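Local coordinates for CLIP-associating protein (Drosophila melanogaster, PDB 4G3A) that tracks microtubule plus ends, promotes stabilisation of dynamic microtubules and is required for mitotic spindle formation, represented here by its N-terminal TOG-like domain, at residues Lys143-Phe148 and Val182-Ala187; Arg202-Leu207 and Met220-Phe225. All coordinates share one frame; numbering follows the deposited sequence.

Both contacts join helices of a TOG-like domain, an all-helical row of HEAT repeats. Contact 1 sets helix 142-159 alongside helix 182-199 in nearly parallel fashion; contact 2 lies further along the chain, where the short helix 203-208 pairs antiparallel with helix 215-229. Helix 182-199 connects them: its first turn belongs to contact 1, and Tyr196 near its other end reaches contact 2. The contact centres are about 20 Å apart and their nearest atoms about 7 Å, without touching. The centre of contact 1 lies about 14 Å from the centre of the chain and that of contact 2 about 27 Å, both on the same side.

Contact 1 (Lys143-Phe148 and Val182-Ala187)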
ATOM      1  N   LYS A 143     -10.709  -6.603  -4.165  1.00 29.99           N
ATOM      2  CA  LYS A 143     -10.396  -5.674  -3.086  1.00 31.17           C
ATOM      3  C   LYS A 143      -8.962  -5.155  -3.220  1.00 29.25           C
ATOM      4  O   LYS A 143      -8.688  -4.010  -2.889  1.00 26.34           O
ATOM      5  CB  LYS A 143     -10.652  -6.281  -1.703  1.00 34.55           C
ATOM      6  CG  LYS A 143     -10.692  -5.247  -0.568  1.00 34.82           C
ATOM      7  CD  LYS A 143     -11.827  -4.242  -0.736  1.00 31.07           C
ATOM      8  CE  LYS A 143     -11.983  -3.375   0.511  1.00 49.76           C
ATOM      9  NZ  LYS A 143     -13.024  -2.305   0.392  1.00 47.52           N
ATOM     10  N   VAL A 144      -8.053  -5.988  -3.717  1.00 25.42           N
ATOM     11  CA  VAL A 144      -6.730  -5.489  -4.062  1.00 25.04           C
ATOM     12  C   VAL A 144      -6.808  -4.442  -5.174  1.00 22.85           C
ATOM     13  O   VAL A 144      -6.185  -3.377  -5.082  1.00 22.93           O
ATOM     14  CB  VAL A 144      -5.786  -6.607  -4.518  1.00 29.60           C
ATOM     15  CG1 VAL A 144      -4.472  -6.018  -5.023  1.00 24.20           C
ATOM     16  CG2 VAL A 144      -5.534  -7.599  -3.376  1.00 26.23           C
ATOM     17  N   ARG A 145      -7.557  -4.745  -6.230  1.00 23.41           N
ATOM     18  CA  ARG A 145      -7.650  -3.810  -7.352  1.00 22.67           C
ATOM     19  C   ARG A 145      -8.208  -2.470  -6.868  1.00 25.86           C
ATOM     20  O   ARG A 145      -7.693  -1.416  -7.207  1.00 25.52           O
ATOM     21  CB  ARG A 145      -8.490  -4.405  -8.489  1.00 29.75           C
ATOM     22  CG  ARG A 145      -7.978  -5.791  -8.961  1.00 29.20           C
ATOM     23  CD  ARG A 145      -8.574  -6.190 -10.313  1.00 28.92           C
ATOM     24  NE  ARG A 145     -10.025  -6.347 -10.303  1.00 23.41           N
ATOM     25  CZ  ARG A 145     -10.663  -7.452  -9.916  1.00 31.06           C
ATOM     26  NH1 ARG A 145      -9.980  -8.497  -9.468  1.00 33.69           N
ATOM     27  NH2 ARG A 145     -11.990  -7.509  -9.963  1.00 29.28           N
ATOM     28  N   GLU A 146      -9.245  -2.518  -6.041  1.00 24.09           N
ATOM     29  CA  GLU A 146      -9.840  -1.303  -5.502  1.00 24.56           C
ATOM     30  C   GLU A 146      -8.904  -0.550  -4.547  1.00 24.75           C
ATOM     31  O   GLU A 146      -8.800   0.676  -4.605  1.00 27.98           O
ATOM     32  CB  GLU A 146     -11.133  -1.635  -4.766  1.00 25.82           C
ATOM     33  CG  GLU A 146     -11.805  -0.401  -4.194  1.00 33.21           C
ATOM     34  CD  GLU A 146     -13.039  -0.735  -3.394  1.00 45.74           C
ATOM     35  OE1 GLU A 146     -13.326  -1.937  -3.222  1.00 43.88           O
ATOM     36  OE2 GLU A 146     -13.719   0.206  -2.936  1.00 56.83           O
ATOM     37  N   GLU A 147      -8.242  -1.287  -3.656  1.00 24.84           N
ATOM     38  CA  GLU A 147      -7.327  -0.672  -2.702  1.00 21.65           C
ATOM     39  C   GLU A 147      -6.173   0.014  -3.429  1.00 21.17           C
ATOM     40  O   GLU A 147      -5.773   1.125  -3.068  1.00 27.70           O
ATOM     41  CB  GLU A 147      -6.801  -1.709  -1.694  1.00 24.07           C
ATOM     42  CG  GLU A 147      -7.815  -2.139  -0.642  1.00 31.85           C
ATOM     43  CD  GLU A 147      -8.121  -1.037   0.358  1.00 38.25           C
ATOM     44  OE1 GLU A 147      -7.279  -0.121   0.521  1.00 31.65           O
ATOM     45  OE2 GLU A 147      -9.198  -1.091   0.985  1.00 35.54           O
ATOM     46  N   PHE A 148      -5.646  -0.646  -4.457  1.00 22.79           N
ATOM     47  CA  PHE A 148      -4.538  -0.076  -5.198  1.00 24.96           C
ATOM     48  C   PHE A 148      -4.901   1.261  -5.841  1.00 24.68           C
ATOM     49  O   PHE A 148      -4.095   2.195  -5.814  1.00 24.10           O
ATOM     50  CB  PHE A 148      -3.965  -1.046  -6.237  1.00 24.91           C
ATOM     51  CG  PHE A 148      -2.936  -0.409  -7.130  1.00 20.74           C
ATOM     52  CD1 PHE A 148      -1.812   0.196  -6.580  1.00 24.37           C
ATOM     53  CD2 PHE A 148      -3.115  -0.374  -8.514  1.00 27.09           C
ATOM     54  CE1 PHE A 148      -0.876   0.811  -7.387  1.00 31.50           C
ATOM     55  CE2 PHE A 148      -2.171   0.237  -9.333  1.00 22.68           C
ATOM     56  CZ  PHE A 148      -1.055   0.822  -8.768  1.00 21.73           C
ATOM     57  N   VAL A 182     -18.507  -4.224  -9.367  1.00 38.24           N
ATOM     58  CA  VAL A 182     -19.024  -2.854  -9.317  1.00 39.35           C
ATOM     59  C   VAL A 182     -18.174  -1.955  -8.418  1.00 41.29           C
ATOM     60  O   VAL A 182     -17.959  -0.789  -8.742  1.00 41.88           O
ATOM     61  CB  VAL A 182     -20.524  -2.788  -8.910  1.00 59.14           C
ATOM     62  CG1 VAL A 182     -20.720  -3.262  -7.488  1.00 60.37           C
ATOM     63  CG2 VAL A 182     -21.059  -1.372  -9.080  1.00 58.23           C
ATOM     64  N   ASN A 183     -17.669  -2.500  -7.311  1.00 36.72           N
ATOM     65  CA  ASN A 183     -16.835  -1.714  -6.395  1.00 42.29           C
ATOM     66  C   ASN A 183     -15.596  -1.139  -7.067  1.00 44.33           C
ATOM     67  O   ASN A 183     -15.163  -0.029  -6.755  1.00 42.39           O
ATOM     68  CB  ASN A 183     -16.398  -2.554  -5.198  1.00 49.68           C
ATOM     69  CG  ASN A 183     -17.564  -3.122  -4.433  1.00 61.62           C
ATOM     70  OD1 ASN A 183     -18.301  -3.966  -4.943  1.00 70.48           O
ATOM     71  ND2 ASN A 183     -17.737  -2.670  -3.196  1.00 58.13           N
ATOM     72  N   VAL A 184     -15.017  -1.916  -7.976  1.00 37.64           N
ATOM     73  CA  VAL A 184     -13.849  -1.470  -8.712  1.00 30.72           C
ATOM     74  C   VAL A 184     -14.227  -0.463  -9.802  1.00 30.47           C
ATOM     75  O   VAL A 184     -13.566   0.566  -9.952  1.00 29.91           O
ATOM     76  CB  VAL A 184     -13.081  -2.657  -9.308  1.00 23.25           C
ATOM     77  CG1 VAL A 184     -11.958  -2.161 -10.195  1.00 24.69           C
ATOM     78  CG2 VAL A 184     -12.506  -3.536  -8.169  1.00 25.47           C
ATOM     79  N   ARG A 185     -15.286  -0.752 -10.558  1.00 34.17           N
ATOM     80  CA  ARG A 185     -15.746   0.191 -11.581  1.00 35.22           C
ATOM     81  C   ARG A 185     -15.948   1.567 -10.957  1.00 36.22           C
ATOM     82  O   ARG A 185     -15.485   2.576 -11.490  1.00 43.57           O
ATOM     83  CB  ARG A 185     -17.041  -0.287 -12.264  1.00 33.62           C
ATOM     84  CG  ARG A 185     -16.876  -1.558 -13.107  1.00 40.53           C
ATOM     85  CD  ARG A 185     -18.101  -1.817 -14.035  1.00 39.02           C
ATOM     86  NE  ARG A 185     -19.323  -2.038 -13.265  1.00 43.78           N
ATOM     87  CZ  ARG A 185     -19.752  -3.228 -12.843  1.00 47.90           C
ATOM     88  NH1 ARG A 185     -19.073  -4.335 -13.125  1.00 36.16           N
ATOM     89  NH2 ARG A 185     -20.874  -3.317 -12.140  1.00 54.83           N
ATOM     90  N   GLU A 186     -16.631   1.605  -9.817  1.00 39.46           N
ATOM     91  CA  GLU A 186     -16.886   2.862  -9.115  1.00 41.57           C
ATOM     92  C   GLU A 186     -15.624   3.527  -8.555  1.00 39.57           C
ATOM     93  O   GLU A 186     -15.508   4.750  -8.574  1.00 36.81           O
ATOM     94  CB  GLU A 186     -17.951   2.673  -8.032  1.00 47.08           C
ATOM     95  CG  GLU A 186     -19.333   2.430  -8.633  1.00 65.00           C
ATOM     96  CD  GLU A 186     -20.440   2.364  -7.601  1.00 80.46           C
ATOM     97  OE1 GLU A 186     -20.139   2.095  -6.419  1.00 87.32           O
ATOM     98  OE2 GLU A 186     -21.616   2.576  -7.977  1.00 81.17           O
ATOM     99  N   ALA A 187     -14.682   2.721  -8.074  1.00 35.87           N
ATOM    100  CA  ALA A 187     -13.392   3.224  -7.597  1.00 33.53           C
ATOM    101  C   ALA A 187     -12.586   3.844  -8.735  1.00 34.31           C
ATOM    102  O   ALA A 187     -11.902   4.849  -8.553  1.00 34.14           O
ATOM    103  CB  ALA A 187     -12.596   2.093  -6.966  1.00 28.73           C
TER
HETATM  104  O   HOH W   1     -16.032   1.448  -4.642  1.00 49.60           O
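Helices 143-148 and 182-187 run almost parallel, their axes 14° apart and 9.0 Å at closest approach, and the backbones come closest at Glu146 and Val184, whose CA atoms are 5.1 Å apart. At that spacing the Val184 and Ala187 methyls and the aliphatic part of Glu146 meet directly. Val184 supplies a single methyl: CG2, placed beside its own backbone N, lies 4.0 Å from Glu146 N and also touches Arg145 CB. The Arg145 guanidinium is held from outside the two segments, by a salt bridge from NE to Asp179 and a hydrogen bond from NH1 to the His139 carbonyl. The same CG2 methyl meets that guanidinium obliquely. These are neighbouring helices of the HEAT-repeat stack of the TOG-like domain; segment 182-187 lies in HEAT 3, and the near-parallel course is consistent with helices stacked side by side in such a solenoid. Glu146 spans the partly exposed flank of the contact. With CG anti to the backbone N (chi1 -179°) and the chain extended beyond it, the aliphatic part passes Ala187, CG to CB 3.8 Å, before the carboxylate arrives beside the first turn of helix 182-199. There OE1 touches Asn183 CB at 3.7 Å, while the carboxylate and the Asn183 amide are turned 51° against each other. No direct hydrogen bond joins the segments; instead one water donates to both, reaching Asn183 O at 2.7 Å and Glu146 OE2 at 3.1 Å. The other carboxylate oxygen, OE1, forms a long salt bridge with Lys143 NZ at 3.6 Å, one turn back on its own helix. Ala187 also touches Leu149, and Val184 touches Ala142, which extends the packing along helix 142-159 in both directions.

Contact 2 (Arg202-Leu207 and Met220-Phe225); sequences RLRPDL and MLEQKF
An antiparallel helix pair near the C-terminal end of the TOG-like domain packs here, helix 203-207 against helix 220-225, with axes 11.0 Å apart and an angle of 174° between their directions. That separation leaves room for large side chains. The Phe225 ring takes Leu207 CD1 at its edge, in plane, 3.7 Å from CE1, and Leu203 CD2 comes obliquely to CZ, also at 3.7 Å. Leu221 adds a looser methyl contact, CD1 to Leu207 CD1 at 4.2 Å. Tyr196 of helix 182-199 stacks on the same ring, tying the pair to HEAT 3. Beside this apolar patch lies the Arg204 guanidinium, turned 86° from the Phe225 ring, with Phe225 CB over one of its faces. Outside the segments, Arg204 NH2 forms a salt bridge with Asp226 and NH1 one with Asp201; with Glu222, three carboxylates surround the group and probably stabilise its positive charge. Across the contact, the bend at chi3 (87°) helps bring NE to Glu222, and the nearly straight hydrogen bond of this salt bridge, 2.9 Å from NE to OE1, lies in the guanidinium plane but reaches OE1 from the anti side, tilted out of the carboxylate plane.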
ATOM      1  N   ARG A 202      -6.864  19.115 -19.292  1.00 40.95           N
ATOM      2  CA  ARG A 202      -6.147  18.375 -20.327  1.00 44.74           C
ATOM      3  C   ARG A 202      -6.493  16.889 -20.255  1.00 50.99           C
ATOM      4  O   ARG A 202      -6.207  16.131 -21.186  1.00 47.75           O
ATOM      5  CB  ARG A 202      -4.633  18.555 -20.195  1.00 48.23           C
ATOM      6  CG  ARG A 202      -3.986  17.596 -19.208  1.00 67.48           C
ATOM      7  CD  ARG A 202      -2.487  17.448 -19.447  1.00 83.09           C
ATOM      8  NE  ARG A 202      -1.717  18.540 -18.855  1.00 94.77           N
ATOM      9  CZ  ARG A 202      -0.395  18.661 -18.948  1.00102.50           C
ATOM     10  NH1 ARG A 202       0.312  17.758 -19.616  1.00106.01           N
ATOM     11  NH2 ARG A 202       0.220  19.689 -18.375  1.00101.60           N
ATOM     12  N   LEU A 203      -7.104  16.474 -19.147  1.00 45.79           N
ATOM     13  CA  LEU A 203      -7.491  15.074 -18.969  1.00 40.51           C
ATOM     14  C   LEU A 203      -8.655  14.722 -19.894  1.00 35.35           C
ATOM     15  O   LEU A 203      -8.789  13.577 -20.325  1.00 32.93           O
ATOM     16  CB  LEU A 203      -7.869  14.805 -17.509  1.00 32.29           C
ATOM     17  CG  LEU A 203      -8.330  13.383 -17.173  1.00 33.17           C
ATOM     18  CD1 LEU A 203      -7.249  12.383 -17.514  1.00 30.23           C
ATOM     19  CD2 LEU A 203      -8.719  13.255 -15.708  1.00 30.65           C
ATOM     20  N   ARG A 204      -9.480  15.725 -20.223  1.00 27.82           N
ATOM     21  CA  ARG A 204     -10.696  15.497 -21.006  1.00 30.93           C
ATOM     22  C   ARG A 204     -10.431  14.946 -22.415  1.00 35.66           C
ATOM     23  O   ARG A 204     -11.005  13.921 -22.792  1.00 36.81           O
ATOM     24  CB  ARG A 204     -11.573  16.767 -21.032  1.00 37.77           C
ATOM     25  CG  ARG A 204     -11.580  17.505 -19.689  1.00 44.75           C
ATOM     26  CD  ARG A 204     -12.394  18.816 -19.698  1.00 40.45           C
ATOM     27  NE  ARG A 204     -13.788  18.531 -19.395  1.00 57.15           N
ATOM     28  CZ  ARG A 204     -14.430  18.948 -18.312  1.00 46.31           C
ATOM     29  NH1 ARG A 204     -13.827  19.714 -17.424  1.00 36.19           N
ATOM     30  NH2 ARG A 204     -15.697  18.610 -18.139  1.00 48.88           N
ATOM     31  N   PRO A 205      -9.571  15.618 -23.201  1.00 40.19           N
ATOM     32  CA  PRO A 205      -9.234  15.078 -24.528  1.00 44.13           C
ATOM     33  C   PRO A 205      -8.370  13.815 -24.443  1.00 43.79           C
ATOM     34  O   PRO A 205      -8.372  13.004 -25.366  1.00 46.49           O
ATOM     35  CB  PRO A 205      -8.455  16.224 -25.184  1.00 47.17           C
ATOM     36  CG  PRO A 205      -7.936  17.039 -24.026  1.00 46.06           C
ATOM     37  CD  PRO A 205      -9.021  16.969 -23.003  1.00 40.88           C
ATOM     38  N   ASP A 206      -7.631  13.657 -23.348  1.00 42.07           N
ATOM     39  CA  ASP A 206      -6.886  12.429 -23.109  1.00 39.09           C
ATOM     40  C   ASP A 206      -7.839  11.249 -23.055  1.00 41.60           C
ATOM     41  O   ASP A 206      -7.579  10.195 -23.634  1.00 46.25           O
ATOM     42  CB  ASP A 206      -6.150  12.504 -21.771  1.00 43.78           C
ATOM     43  CG  ASP A 206      -4.797  13.175 -21.877  1.00 57.76           C
ATOM     44  OD1 ASP A 206      -4.362  13.474 -23.012  1.00 63.16           O
ATOM     45  OD2 ASP A 206      -4.170  13.394 -20.817  1.00 62.69           O
ATOM     46  N   LEU A 207      -8.931  11.420 -22.320  1.00 37.32           N
ATOM     47  CA  LEU A 207      -9.913  10.358 -22.195  1.00 37.78           C
ATOM     48  C   LEU A 207     -10.682  10.210 -23.495  1.00 38.29           C
ATOM     49  O   LEU A 207     -11.124   9.122 -23.844  1.00 42.69           O
ATOM     50  CB  LEU A 207     -10.864  10.615 -21.024  1.00 31.27           C
ATOM     51  CG  LEU A 207     -10.211  10.731 -19.648  1.00 31.26           C
ATOM     52  CD1 LEU A 207     -11.198  11.346 -18.655  1.00 38.38           C
ATOM     53  CD2 LEU A 207      -9.698   9.366 -19.155  1.00 37.28           C
HETATM   54  N   MSE A 220     -20.165  11.015 -18.395  1.00 39.38           N
HETATM   55  CA  MSE A 220     -20.370  10.953 -16.962  1.00 44.39           C
HETATM   56  C   MSE A 220     -19.144  11.508 -16.238  1.00 36.79           C
HETATM   57  O   MSE A 220     -19.259  12.219 -15.240  1.00 37.78           O
HETATM   58  CB  MSE A 220     -20.616   9.500 -16.570  1.00 49.13           C
HETATM   59  CG  MSE A 220     -21.151   9.297 -15.169  1.00 63.71           C
HETATM   60 SE   MSE A 220     -20.050   8.009 -14.215  0.74 73.33          SE
HETATM   61  CE  MSE A 220     -18.418   8.986 -14.323  1.00 26.05           C
ATOM     62  N   LEU A 221     -17.967  11.173 -16.749  1.00 31.34           N
ATOM     63  CA  LEU A 221     -16.721  11.659 -16.181  1.00 29.31           C
ATOM     64  C   LEU A 221     -16.655  13.173 -16.350  1.00 37.81           C
ATOM     65  O   LEU A 221     -16.283  13.895 -15.428  1.00 36.21           O
ATOM     66  CB  LEU A 221     -15.528  10.987 -16.861  1.00 29.72           C
ATOM     67  CG  LEU A 221     -15.252   9.538 -16.432  1.00 32.17           C
ATOM     68  CD1 LEU A 221     -14.285   8.855 -17.384  1.00 32.61           C
ATOM     69  CD2 LEU A 221     -14.712   9.492 -15.020  1.00 34.57           C
ATOM     70  N   GLU A 222     -17.040  13.658 -17.528  1.00 34.80           N
ATOM     71  CA  GLU A 222     -16.998  15.099 -17.751  1.00 37.79           C
ATOM     72  C   GLU A 222     -17.967  15.863 -16.844  1.00 35.79           C
ATOM     73  O   GLU A 222     -17.667  16.976 -16.412  1.00 35.77           O
ATOM     74  CB  GLU A 222     -17.168  15.452 -19.231  1.00 43.38           C
ATOM     75  CG  GLU A 222     -15.954  15.025 -20.046  1.00 42.31           C
ATOM     76  CD  GLU A 222     -15.765  15.843 -21.305  1.00 50.08           C
ATOM     77  OE1 GLU A 222     -15.493  17.057 -21.187  1.00 53.58           O
ATOM     78  OE2 GLU A 222     -15.861  15.265 -22.412  1.00 51.01           O
ATOM     79  N   GLN A 223     -19.107  15.261 -16.526  1.00 40.05           N
ATOM     80  CA  GLN A 223     -20.015  15.886 -15.570  1.00 49.15           C
ATOM     81  C   GLN A 223     -19.335  15.986 -14.210  1.00 42.55           C
ATOM     82  O   GLN A 223     -19.395  17.020 -13.555  1.00 44.10           O
ATOM     83  CB  GLN A 223     -21.326  15.110 -15.455  1.00 57.78           C
ATOM     84  CG  GLN A 223     -22.299  15.390 -16.581  1.00 72.69           C
ATOM     85  CD  GLN A 223     -23.494  14.453 -16.573  0.37 81.55           C
ATOM     86  OE1 GLN A 223     -23.692  13.687 -15.627  0.69 87.03           O
ATOM     87  NE2 GLN A 223     -24.294  14.506 -17.633  1.00 80.23           N
ATOM     88  N   LYS A 224     -18.661  14.916 -13.803  1.00 35.61           N
ATOM     89  CA  LYS A 224     -17.980  14.929 -12.514  1.00 31.68           C
ATOM     90  C   LYS A 224     -16.830  15.939 -12.451  1.00 35.73           C
ATOM     91  O   LYS A 224     -16.613  16.572 -11.418  1.00 37.82           O
ATOM     92  CB  LYS A 224     -17.532  13.523 -12.132  1.00 35.72           C
ATOM     93  CG  LYS A 224     -18.697  12.655 -11.707  1.00 44.93           C
ATOM     94  CD  LYS A 224     -18.338  11.184 -11.677  1.00 48.29           C
ATOM     95  CE  LYS A 224     -19.530  10.344 -11.227  1.00 52.00           C
ATOM     96  NZ  LYS A 224     -19.829  10.544  -9.779  1.00 49.32           N
ATOM     97  N   PHE A 225     -16.102  16.101 -13.550  1.00 32.66           N
ATOM     98  CA  PHE A 225     -15.047  17.116 -13.599  1.00 32.65           C
ATOM     99  C   PHE A 225     -15.636  18.527 -13.484  1.00 40.28           C
ATOM    100  O   PHE A 225     -15.107  19.376 -12.767  1.00 36.84           O
ATOM    101  CB  PHE A 225     -14.226  16.996 -14.885  1.00 36.10           C
ATOM    102  CG  PHE A 225     -13.569  15.648 -15.068  1.00 35.93           C
ATOM    103  CD1 PHE A 225     -13.051  15.281 -16.299  1.00 40.85           C
ATOM    104  CD2 PHE A 225     -13.482  14.755 -14.015  1.00 34.57           C
ATOM    105  CE1 PHE A 225     -12.454  14.053 -16.477  1.00 34.97           C
ATOM    106  CE2 PHE A 225     -12.884  13.509 -14.184  1.00 36.23           C
ATOM    107  CZ  PHE A 225     -12.366  13.166 -15.415  1.00 37.83           C
TER